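Local coordinates for Serine/threonine-protein acetyltransferase HopZ1a (Pseudomonas syringae pv. syringae, PDB 5KLP) that acetylates serine and threonine residues of host proteins, impairs the microtubule network through tubulin, and uses inositol hexakisphosphate as cofactor, at residues L69-Y74 against K334-A339. The protein carries 10 engineered substitutions. Sequence-based numbering, arbitrary orientation.
Sequences LDAMVY and KRVLAA. Engineered in segment 334-339: A339 (natural residue Glu). With IHP (inositol hexakisphosphate), chain D.
The guanidinium of R335 meets inositol hexakisphosphate at its edge: ring carbon C1 lies in its plane, and phosphate oxygen O22 sits near that plane. Both terminal nitrogens grip O22 in a fork, R335 NH1 at 2.9 Å with an N-H...O angle of 157° and R335 NH2 at 3.2 Å and a more bent 139°. The side chain runs extended from CG to NE (chi3 -177°), which carries the charge out from its helix to the cofactor. E76 and E332 form salt bridges with NH1, and R79, another cofactor-binding residue, lies close by. One residue on, V336 turns its CB toward helix 61-79, so consecutive positions of helix 324-340 serve the allosteric cofactor site of this YopJ-family acetyltransferase and a small apolar helix-helix contact. V336 CG2 lies 3.6 Å from CG of selenomethionine M72, the two side chains crossing at about a right angle, and 4.0 Å from the backbone O of A71. Its other methyl, CG1, is 4.4 Å from A71 CB. The end of the M72 side chain leads away from V336, and the side chain also touches M191 and L194 of helix 189-202.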
loop_
_atom_site.group_PDB
_atom_site.type_symbol
_atom_site.label_atom_id
_atom_site.label_comp_id
_atom_site.label_asym_id
_atom_site.label_seq_id
_atom_site.Cartn_x
_atom_site.Cartn_y
_atom_site.Cartn_z
ATOM N N LEU A 69 14.233 -0.543 0.521
ATOM C CA LEU A 69 13.094 -0.236 1.391
ATOM C C LEU A 69 13.500 0.026 2.841
ATOM O O LEU A 69 12.974 0.947 3.482
ATOM C CB LEU A 69 12.060 -1.366 1.343
ATOM C CG LEU A 69 10.827 -1.112 2.216
ATOM C CD1 LEU A 69 10.174 0.195 1.813
ATOM C CD2 LEU A 69 9.844 -2.261 2.125
ATOM N N ASP A 70 14.433 -0.761 3.365
ATOM C CA ASP A 70 14.870 -0.565 4.747
ATOM C C ASP A 70 15.327 0.879 4.983
ATOM O O ASP A 70 15.050 1.459 6.032
ATOM C CB ASP A 70 16.003 -1.527 5.122
ATOM C CG ASP A 70 15.534 -2.965 5.241
ATOM O OD1 ASP A 70 14.306 -3.201 5.323
ATOM O OD2 ASP A 70 16.399 -3.865 5.275
ATOM N N ALA A 71 16.015 1.462 4.006
ATOM C CA ALA A 71 16.519 2.826 4.168
ATOM C C ALA A 71 15.367 3.824 4.228
ATOM O O ALA A 71 15.370 4.748 5.044
ATOM C CB ALA A 71 17.476 3.185 3.048
HETATM N N MSE A 72 14.367 3.631 3.380
HETATM C CA MSE A 72 13.235 4.536 3.378
HETATM C C MSE A 72 12.373 4.339 4.619
HETATM O O MSE A 72 11.850 5.298 5.184
HETATM C CB MSE A 72 12.413 4.352 2.103
HETATM C CG MSE A 72 13.157 4.767 0.851
HETATM SE SE MSE A 72 12.158 4.307 -0.769
HETATM C CE MSE A 72 12.685 2.440 -0.934
ATOM N N VAL A 73 12.227 3.095 5.058
ATOM C CA VAL A 73 11.463 2.837 6.280
ATOM C C VAL A 73 12.113 3.507 7.484
ATOM O O VAL A 73 11.445 4.150 8.305
ATOM C CB VAL A 73 11.338 1.329 6.545
ATOM C CG1 VAL A 73 10.905 1.073 7.979
ATOM C CG2 VAL A 73 10.385 0.693 5.544
ATOM N N TYR A 74 13.431 3.352 7.577
ATOM C CA TYR A 74 14.224 3.941 8.653
ATOM C C TYR A 74 14.039 5.473 8.696
ATOM O O TYR A 74 13.907 6.068 9.765
ATOM C CB TYR A 74 15.693 3.551 8.486
ATOM C CG TYR A 74 16.589 4.039 9.592
ATOM C CD1 TYR A 74 16.570 3.417 10.834
ATOM C CD2 TYR A 74 17.480 5.080 9.393
ATOM C CE1 TYR A 74 17.395 3.837 11.856
ATOM C CE2 TYR A 74 18.317 5.504 10.410
ATOM C CZ TYR A 74 18.266 4.878 11.636
ATOM O OH TYR A 74 19.083 5.300 12.650
ATOM N N LYS A 334 14.591 11.249 -2.240
ATOM C CA LYS A 334 14.979 12.579 -1.782
ATOM C C LYS A 334 15.003 12.656 -0.246
ATOM O O LYS A 334 15.953 13.161 0.343
ATOM C CB LYS A 334 14.021 13.633 -2.345
ATOM C CG LYS A 334 14.385 15.076 -2.005
ATOM C CD LYS A 334 13.205 16.004 -2.286
ATOM C CE LYS A 334 13.461 17.417 -1.782
ATOM N NZ LYS A 334 12.459 18.392 -2.309
ATOM N N ARG A 335 13.974 12.138 0.407
ATOM C CA ARG A 335 13.964 12.157 1.863
ATOM C C ARG A 335 15.149 11.374 2.440
ATOM O O ARG A 335 15.759 11.796 3.420
ATOM C CB ARG A 335 12.641 11.621 2.383
ATOM C CG ARG A 335 11.520 12.640 2.247
ATOM C CD ARG A 335 10.150 12.019 2.554
ATOM N NE ARG A 335 9.099 13.003 2.346
ATOM C CZ ARG A 335 7.801 12.749 2.475
ATOM N NH1 ARG A 335 7.394 11.539 2.838
ATOM N NH2 ARG A 335 6.919 13.712 2.251
ATOM N N VAL A 336 15.476 10.239 1.829
ATOM C CA VAL A 336 16.622 9.459 2.295
ATOM C C VAL A 336 17.931 10.224 2.085
ATOM O O VAL A 336 18.733 10.365 3.017
ATOM C CB VAL A 336 16.705 8.109 1.591
ATOM C CG1 VAL A 336 18.001 7.407 1.972
ATOM C CG2 VAL A 336 15.513 7.256 1.982
ATOM N N LEU A 337 18.125 10.756 0.880
ATOM C CA LEU A 337 19.383 11.426 0.552
ATOM C C LEU A 337 19.529 12.722 1.339
ATOM O O LEU A 337 20.650 13.143 1.662
ATOM C CB LEU A 337 19.489 11.691 -0.954
ATOM C CG LEU A 337 19.677 10.426 -1.794
ATOM C CD1 LEU A 337 19.761 10.762 -3.281
ATOM C CD2 LEU A 337 20.920 9.649 -1.334
ATOM N N ALA A 338 18.401 13.350 1.651
ATOM C CA ALA A 338 18.418 14.596 2.419
ATOM C C ALA A 338 19.023 14.354 3.807
ATOM O O ALA A 338 19.779 15.184 4.327
ATOM C CB ALA A 338 17.024 15.171 2.532
ATOM N N ALA A 339 18.686 13.224 4.416
ATOM C CA ALA A 339 19.302 12.873 5.694
ATOM C C ALA A 339 20.805 12.624 5.520
ATOM O O ALA A 339 21.614 13.007 6.365
ATOM C CB ALA A 339 18.628 11.648 6.292
HETATM C C1 IHP D . 4.163 15.268 1.704
HETATM C C2 IHP D . 3.580 13.994 0.939
HETATM C C3 IHP D . 3.074 14.053 -0.553
HETATM C C4 IHP D . 3.093 15.522 -1.186
HETATM C C5 IHP D . 3.113 16.710 -0.242
HETATM C C6 IHP D . 4.299 16.463 0.679
HETATM O O11 IHP D . 3.488 15.562 2.786
HETATM P P1 IHP D . 3.977 15.672 4.404
HETATM O O21 IHP D . 2.890 15.104 5.313
HETATM O O31 IHP D . 4.199 17.141 4.778
HETATM O O41 IHP D . 5.264 14.934 4.729
HETATM O O12 IHP D . 2.713 13.253 1.709
HETATM P P2 IHP D . 3.186 11.687 2.104
HETATM O O22 IHP D . 4.510 11.728 2.896
HETATM O O32 IHP D . 2.155 10.897 2.918
HETATM O O42 IHP D . 3.515 10.928 0.796
HETATM O O13 IHP D . 1.895 13.572 -0.540
HETATM P P3 IHP D . 1.115 12.252 -1.240
HETATM O O23 IHP D . 1.633 10.848 -0.927
HETATM O O33 IHP D . -0.183 12.490 -0.471
HETATM O O43 IHP D . 0.900 12.380 -2.745
HETATM O O14 IHP D . 2.119 15.686 -2.093
HETATM P P4 IHP D . 2.362 15.538 -3.689
HETATM O O24 IHP D . 2.410 14.070 -4.118
HETATM O O34 IHP D . 1.285 16.278 -4.509
HETATM O O44 IHP D . 3.711 16.164 -4.091
HETATM O O15 IHP D . 1.948 17.032 0.342
HETATM P P5 IHP D . 1.089 18.466 0.001
HETATM O O25 IHP D . 1.645 19.144 -1.256
HETATM O O35 IHP D . -0.412 18.160 -0.258
HETATM O O45 IHP D . 1.170 19.482 1.144
HETATM O O16 IHP D . 4.643 17.584 1.310
HETATM P P6 IHP D . 6.175 18.013 1.689
HETATM O O26 IHP D . 7.135 17.581 0.582
HETATM O O36 IHP D . 6.298 19.535 1.885
HETATM O O46 IHP D . 6.615 17.355 3.001
#